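Local coordinates for Rab GDP-dissociation inhibitor (Saccharomyces cerevisiae, PDB 2BCG), which regulates the GDP/GTP exchange of the Rab GTPase SEC4 by inhibiting GDP dissociation, and extracts GDP-bound YPT7 from vacuolar membranes, at residues A294-F299 / Y412-Y417; K304-R309 / L399-E404. One frame throughout, in Å; residues are numbered along the deposited sequence.

Contact 1: A294-F299 / Y412-Y417; sequences ADPTYF and YLSRSY
Leu413 reaches Ala294 and Phe299 because its CG lies anti to its own carbonyl carbon (chi1 -59°), while the second torsion extends CD1 and leaves CD2 as the branch that touches both. Phe299 has a similar first torsion (chi1 -67°), and its side chain crosses that of Leu413 at about a right angle. CD2 of Leu413 is the common element: it lies 3.7 Å from Phe299 CD1, approaching the ring obliquely, and 3.8 Å from Ala294 CB, a methyl that sits at the edge of the phenyl ring and in its plane. The backbones are held in parallel register by two bonds from Ala294, whose N donates to Tyr412 O (3.0 Å, 154° at the hydrogen) while its O accepts from Ser414 N (3.0 Å). The CA of Leu413 adds a CA-H...O contact to that same Ala294 oxygen, at 3.2 Å. Past the bridge both chains continue as loops that stay in touch. Pro296 meets 412-417 with CG and CD, CG lying 3.2 Å from Ser414 O, a carbonyl oxygen buried here without a hydrogen-bonding partner. Ser414 OG touches Asp295 CA, but its hydrogen bond goes to Glu23 in helix 21-32. Asp295 OD1 accepts within its own loop from both Thr297 N and Thr297 OG1; the first of these bonds closes an Asx turn. A parallel bridge between strands 292-294 and 411-413, opening into loops beside helix 21-32, is characteristic of the C-terminal strand ends in a Rossmann-like parallel sheet, where 411-413 is one of two edge strands.

Contact 2: K304-R309 / L399-E404; sequences KSTGQR and LFEPRE
Lys304 crosses Glu401 at a slant, starting from the hydrogen-bonded antiparallel pair that their backbones form, Lys304 N giving a nearly straight bond to Glu401 O (2.9 Å, 168° at the hydrogen) and Lys304 O accepting from Glu401 N. Its CB packs over one face of the Arg403 guanidinium, 3.7 Å above the plane and offset toward the rim. CG, placed between the backbone N and the carbonyl carbon (chi1 59°), meets Glu401 CG at 3.8 Å. The extended chain then carries CE to 3.3 Å from Glu401 OE1. NZ stops 4.2 Å from Glu401 OE1, too far for a salt bridge, and instead donates to a water that in turn donates to Arg403 O. Glu401 has other partners: a second water links OE1 to Ser305 O, and OE2 forms a salt bridge with Arg415.

Farther along, Thr306 N donates to Leu399 O (2.8 Å), from a position tilted 27° out of the carbonyl plane. Thr306 OG1 sits 3.5 Å from Leu399 CB and accepts from Gln308 NE2 at 3.2 Å, an almost linear bond lying in the amide plane, while CG2 covers the Leu399 carbonyl. A valine here would probably leave the Gln308 amide without this acceptor and more able to turn. Leu399 N donates to Gln308 O, so Leu399 bonds to residues on either side, in sequence, of the corner at Gly307, where the regular pairing is broken and Ser305 OG accepts from Gly307 N in an ST turn.

The contact pairs strand 303-317 with strand 391-402, the outermost strand on that side of the mixed sheet, while the loop carrying Pro296 packs against Phe400 and the one carrying Arg415 against Thr306 and Pro402.

Contact 1 belongs to the parallel sheet and contact 2 to the mixed one; their centres are about 10 Å apart, and bonds between them tie the two together. The chain leaves contact 1 at 294-299, enters strand 303-317 of contact 2, and returns through strand 391-402 to 411-413, so the same two chain connections link them. Arg415 NH1 forms a salt bridge with Glu401 OE2 at 2.7 Å, and Ser416 OG is probably hydrogen-bonded to Phe400 N at 2.9 Å. Packing fills in beside them, with Tyr417 O 3.3 Å from Leu399 CD2 and Leu413 O 3.5 Å from Pro402 CG. None of the residues lining the two geranylgeranyl pockets, such as Leu154 and Cys223, belongs to either contact.

Contact 1: A294-F299 / Y412-Y417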
loop_
_atom_site.group_PDB
_atom_site.type_symbol
_atom_site.label_atom_id
_atom_site.label_comp_id
_atom_site.label_asym_id
_atom_site.label_seq_id
_atom_site.Cartn_x
_atom_site.Cartn_y
_atom_site.Cartn_z
ATOM N N ALA A 294 1.042 4.124 17.776
ATOM C CA ALA A 294 2.344 4.458 17.190
ATOM C C ALA A 294 3.171 3.234 16.874
ATOM O O ALA A 294 2.931 2.151 17.419
ATOM C CB ALA A 294 3.111 5.348 18.123
ATOM N N ASP A 295 4.143 3.402 15.982
ATOM C CA ASP A 295 5.110 2.333 15.779
ATOM C C ASP A 295 6.269 2.380 16.789
ATOM O O ASP A 295 6.445 3.384 17.495
ATOM C CB ASP A 295 5.567 2.270 14.300
ATOM C CG ASP A 295 6.583 3.340 13.923
ATOM O OD1 ASP A 295 7.601 3.552 14.615
ATOM O OD2 ASP A 295 6.388 3.954 12.849
ATOM N N PRO A 296 7.010 1.268 16.917
ATOM C CA PRO A 296 8.094 1.215 17.905
ATOM C C PRO A 296 9.119 2.346 17.857
ATOM O O PRO A 296 9.734 2.664 18.905
ATOM C CB PRO A 296 8.743 -0.165 17.647
ATOM C CG PRO A 296 7.560 -1.021 17.100
ATOM C CD PRO A 296 6.797 -0.030 16.238
ATOM N N THR A 297 9.345 2.968 16.689
ATOM C CA THR A 297 10.394 3.996 16.600
ATOM C C THR A 297 10.053 5.258 17.390
ATOM O O THR A 297 10.947 6.059 17.685
ATOM C CB THR A 297 10.717 4.391 15.141
ATOM O OG1 THR A 297 9.644 5.172 14.620
ATOM C CG2 THR A 297 10.972 3.143 14.245
ATOM N N TYR A 298 8.778 5.438 17.742
ATOM C CA TYR A 298 8.372 6.606 18.538
ATOM C C TYR A 298 8.468 6.386 20.038
ATOM O O TYR A 298 8.471 7.362 20.786
ATOM C CB TYR A 298 6.942 7.047 18.187
ATOM C CG TYR A 298 6.908 7.617 16.805
ATOM C CD1 TYR A 298 7.125 9.002 16.564
ATOM C CD2 TYR A 298 6.738 6.775 15.712
ATOM C CE1 TYR A 298 7.130 9.521 15.263
ATOM C CE2 TYR A 298 6.760 7.292 14.391
ATOM C CZ TYR A 298 6.931 8.654 14.188
ATOM O OH TYR A 298 6.955 9.167 12.915
ATOM N N PHE A 299 8.506 5.129 20.453
ATOM C CA PHE A 299 8.506 4.773 21.891
ATOM C C PHE A 299 9.407 3.556 22.069
ATOM O O PHE A 299 8.923 2.499 22.490
ATOM C CB PHE A 299 7.099 4.434 22.408
ATOM C CG PHE A 299 6.150 5.592 22.420
ATOM C CD1 PHE A 299 5.334 5.862 21.324
ATOM C CD2 PHE A 299 6.047 6.410 23.550
ATOM C CE1 PHE A 299 4.422 6.943 21.360
ATOM C CE2 PHE A 299 5.153 7.480 23.579
ATOM C CZ PHE A 299 4.346 7.753 22.487
ATOM N N TYR A 412 -0.681 2.678 22.422
ATOM C CA TYR A 412 -1.024 1.452 21.714
ATOM C C TYR A 412 -0.023 1.301 20.563
ATOM O O TYR A 412 -0.028 2.074 19.610
ATOM C CB TYR A 412 -2.456 1.524 21.188
ATOM C CG TYR A 412 -3.473 1.597 22.320
ATOM C CD1 TYR A 412 -3.986 2.848 22.763
ATOM C CD2 TYR A 412 -3.850 0.457 22.994
ATOM C CE1 TYR A 412 -4.910 2.917 23.846
ATOM C CE2 TYR A 412 -4.777 0.512 24.080
ATOM C CZ TYR A 412 -5.292 1.735 24.488
ATOM O OH TYR A 412 -6.201 1.796 25.522
ATOM N N LEU A 413 0.858 0.323 20.704
ATOM C CA LEU A 413 1.983 0.176 19.773
ATOM C C LEU A 413 1.823 -1.000 18.863
ATOM O O LEU A 413 1.326 -2.085 19.243
ATOM C CB LEU A 413 3.287 0.046 20.555
ATOM C CG LEU A 413 3.561 1.264 21.456
ATOM C CD1 LEU A 413 4.725 1.062 22.412
ATOM C CD2 LEU A 413 3.703 2.570 20.663
ATOM N N SER A 414 2.283 -0.800 17.627
ATOM C CA SER A 414 2.293 -1.902 16.672
ATOM C C SER A 414 3.574 -2.732 16.777
ATOM O O SER A 414 4.593 -2.277 17.340
ATOM C CB SER A 414 2.150 -1.335 15.236
ATOM O OG SER A 414 3.208 -0.405 14.984
ATOM N N ARG A 415 3.539 -3.918 16.171
ATOM C CA ARG A 415 4.711 -4.767 16.045
ATOM C C ARG A 415 5.539 -4.416 14.784
ATOM O O ARG A 415 4.988 -4.035 13.743
ATOM C CB ARG A 415 4.269 -6.232 15.960
ATOM C CG ARG A 415 3.443 -6.764 17.180
ATOM C CD ARG A 415 2.913 -8.159 16.872
ATOM N NE ARG A 415 4.058 -9.068 16.845
ATOM C CZ ARG A 415 4.584 -9.661 17.911
ATOM N NH1 ARG A 415 4.035 -9.499 19.122
ATOM N NH2 ARG A 415 5.655 -10.441 17.764
ATOM N N SER A 416 6.859 -4.543 14.874
ATOM C CA SER A 416 7.680 -4.397 13.651
ATOM C C SER A 416 7.216 -5.387 12.592
ATOM O O SER A 416 6.713 -6.473 12.920
ATOM C CB SER A 416 9.161 -4.655 13.920
ATOM O OG SER A 416 9.664 -3.839 14.937
ATOM N N TYR A 417 7.369 -5.037 11.312
ATOM C CA TYR A 417 6.930 -5.981 10.252
ATOM C C TYR A 417 7.853 -7.188 10.221
ATOM O O TYR A 417 9.077 -7.035 10.224
ATOM C CB TYR A 417 6.895 -5.264 8.896
ATOM C CG TYR A 417 5.940 -4.089 8.964
ATOM C CD1 TYR A 417 4.557 -4.316 9.022
ATOM C CD2 TYR A 417 6.401 -2.774 9.048
ATOM C CE1 TYR A 417 3.652 -3.285 9.175
ATOM C CE2 TYR A 417 5.493 -1.700 9.164
ATOM C CZ TYR A 417 4.114 -1.970 9.223
ATOM O OH TYR A 417 3.198 -0.945 9.384
#

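Contact 2: K304-R309 / L399-E404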
loop_
_atom_site.group_PDB
_atom_site.type_symbol
_atom_site.label_atom_id
_atom_site.label_comp_id
_atom_site.label_asym_id
_atom_site.label_seq_id
_atom_site.Cartn_x
_atom_site.Cartn_y
_atom_site.Cartn_z
ATOM N N LYS A 304 10.201 -4.107 23.178
ATOM C CA LYS A 304 11.251 -5.082 23.430
ATOM C C LYS A 304 11.563 -5.851 22.149
ATOM O O LYS A 304 10.689 -6.042 21.294
ATOM C CB LYS A 304 10.827 -6.060 24.542
ATOM C CG LYS A 304 9.543 -6.865 24.251
ATOM C CD LYS A 304 9.066 -7.712 25.460
ATOM C CE LYS A 304 7.888 -8.604 25.084
ATOM N NZ LYS A 304 7.334 -9.444 26.211
ATOM N N SER A 305 12.810 -6.281 22.024
ATOM C CA SER A 305 13.178 -7.136 20.915
ATOM C C SER A 305 12.445 -8.474 21.027
ATOM O O SER A 305 12.257 -8.999 22.131
ATOM C CB SER A 305 14.680 -7.369 20.913
ATOM O OG SER A 305 14.986 -8.358 19.958
ATOM N N THR A 306 12.014 -9.023 19.895
ATOM C CA THR A 306 11.473 -10.372 19.880
ATOM C C THR A 306 12.618 -11.389 19.947
ATOM O O THR A 306 12.368 -12.588 20.086
ATOM C CB THR A 306 10.677 -10.642 18.614
ATOM O OG1 THR A 306 11.596 -10.701 17.521
ATOM C CG2 THR A 306 9.633 -9.533 18.372
ATOM N N GLY A 307 13.857 -10.911 19.842
ATOM C CA GLY A 307 15.049 -11.767 19.806
ATOM C C GLY A 307 15.402 -12.272 18.409
ATOM O O GLY A 307 16.262 -13.159 18.250
ATOM N N GLN A 308 14.757 -11.698 17.398
ATOM C CA GLN A 308 15.032 -12.063 16.005
ATOM C C GLN A 308 15.490 -10.868 15.187
ATOM O O GLN A 308 15.012 -9.757 15.348
ATOM C CB GLN A 308 13.785 -12.629 15.355
ATOM C CG GLN A 308 13.230 -13.862 16.017
ATOM C CD GLN A 308 11.861 -14.184 15.509
ATOM O OE1 GLN A 308 11.678 -15.183 14.827
ATOM N NE2 GLN A 308 10.876 -13.323 15.826
ATOM N N ARG A 309 16.442 -11.121 14.297
ATOM C CA ARG A 309 16.882 -10.116 13.356
ATOM C C ARG A 309 16.636 -10.702 11.973
ATOM O O ARG A 309 16.910 -11.883 11.730
ATOM C CB ARG A 309 18.387 -9.853 13.468
ATOM C CG ARG A 309 18.811 -9.075 14.706
ATOM C CD ARG A 309 20.254 -8.587 14.561
ATOM N NE ARG A 309 21.204 -9.666 14.251
ATOM C CZ ARG A 309 22.329 -9.516 13.539
ATOM N NH1 ARG A 309 22.636 -8.340 13.004
ATOM N NH2 ARG A 309 23.137 -10.555 13.349
ATOM N N LEU A 399 13.534 -7.087 15.084
ATOM C CA LEU A 399 12.081 -7.062 15.273
ATOM C C LEU A 399 11.698 -6.673 16.701
ATOM O O LEU A 399 12.208 -7.255 17.670
ATOM C CB LEU A 399 11.460 -8.409 14.934
ATOM C CG LEU A 399 11.775 -8.927 13.536
ATOM C CD1 LEU A 399 10.997 -10.229 13.405
ATOM C CD2 LEU A 399 11.372 -7.886 12.474
ATOM N N PHE A 400 10.782 -5.714 16.802
ATOM C CA PHE A 400 10.274 -5.219 18.102
ATOM C C PHE A 400 8.791 -5.494 18.311
ATOM O O PHE A 400 8.011 -5.640 17.351
ATOM C CB PHE A 400 10.587 -3.720 18.256
ATOM C CG PHE A 400 12.043 -3.425 18.215
ATOM C CD1 PHE A 400 12.639 -2.941 17.042
ATOM C CD2 PHE A 400 12.849 -3.679 19.337
ATOM C CE1 PHE A 400 14.009 -2.686 16.993
ATOM C CE2 PHE A 400 14.224 -3.436 19.286
ATOM C CZ PHE A 400 14.812 -2.955 18.102
ATOM N N GLU A 401 8.399 -5.611 19.582
ATOM C CA GLU A 401 6.986 -5.731 19.922
ATOM C C GLU A 401 6.753 -4.902 21.177
ATOM O O GLU A 401 7.708 -4.596 21.883
ATOM C CB GLU A 401 6.582 -7.197 20.165
ATOM C CG GLU A 401 7.388 -7.869 21.286
ATOM C CD GLU A 401 6.993 -9.305 21.521
ATOM O OE1 GLU A 401 7.802 -10.043 22.118
ATOM O OE2 GLU A 401 5.879 -9.711 21.140
ATOM N N PRO A 402 5.512 -4.479 21.406
ATOM C CA PRO A 402 5.263 -3.710 22.636
ATOM C C PRO A 402 5.446 -4.577 23.880
ATOM O O PRO A 402 5.110 -5.762 23.873
ATOM C CB PRO A 402 3.804 -3.297 22.520
ATOM C CG PRO A 402 3.204 -4.066 21.416
ATOM C CD PRO A 402 4.298 -4.665 20.589
ATOM N N ARG A 403 5.960 -3.944 24.923
ATOM C CA ARG A 403 6.101 -4.605 26.217
ATOM C C ARG A 403 4.719 -4.860 26.829
ATOM O O ARG A 403 4.508 -5.895 27.474
ATOM C CB ARG A 403 6.971 -3.733 27.119
ATOM C CG ARG A 403 8.444 -3.701 26.727
ATOM C CD ARG A 403 9.282 -2.824 27.656
ATOM N NE ARG A 403 10.647 -2.646 27.147
ATOM C CZ ARG A 403 11.639 -3.532 27.296
ATOM N NH1 ARG A 403 11.440 -4.674 27.959
ATOM N NH2 ARG A 403 12.838 -3.283 26.769
ATOM N N GLU A 404 3.786 -3.925 26.625
ATOM C CA GLU A 404 2.430 -4.000 27.190
ATOM C C GLU A 404 1.369 -3.622 26.146
ATOM O O GLU A 404 1.722 -3.056 25.099
ATOM C CB GLU A 404 2.299 -3.106 28.446
ATOM C CG GLU A 404 3.354 -3.328 29.545
ATOM C CD GLU A 404 3.265 -4.697 30.228
ATOM O OE1 GLU A 404 2.184 -5.343 30.198
ATOM O OE2 GLU A 404 4.293 -5.143 30.804
HETATM O O HOH W 1 6.599 -7.501 28.373
HETATM O O HOH W 2 10.112 -10.821 23.180
#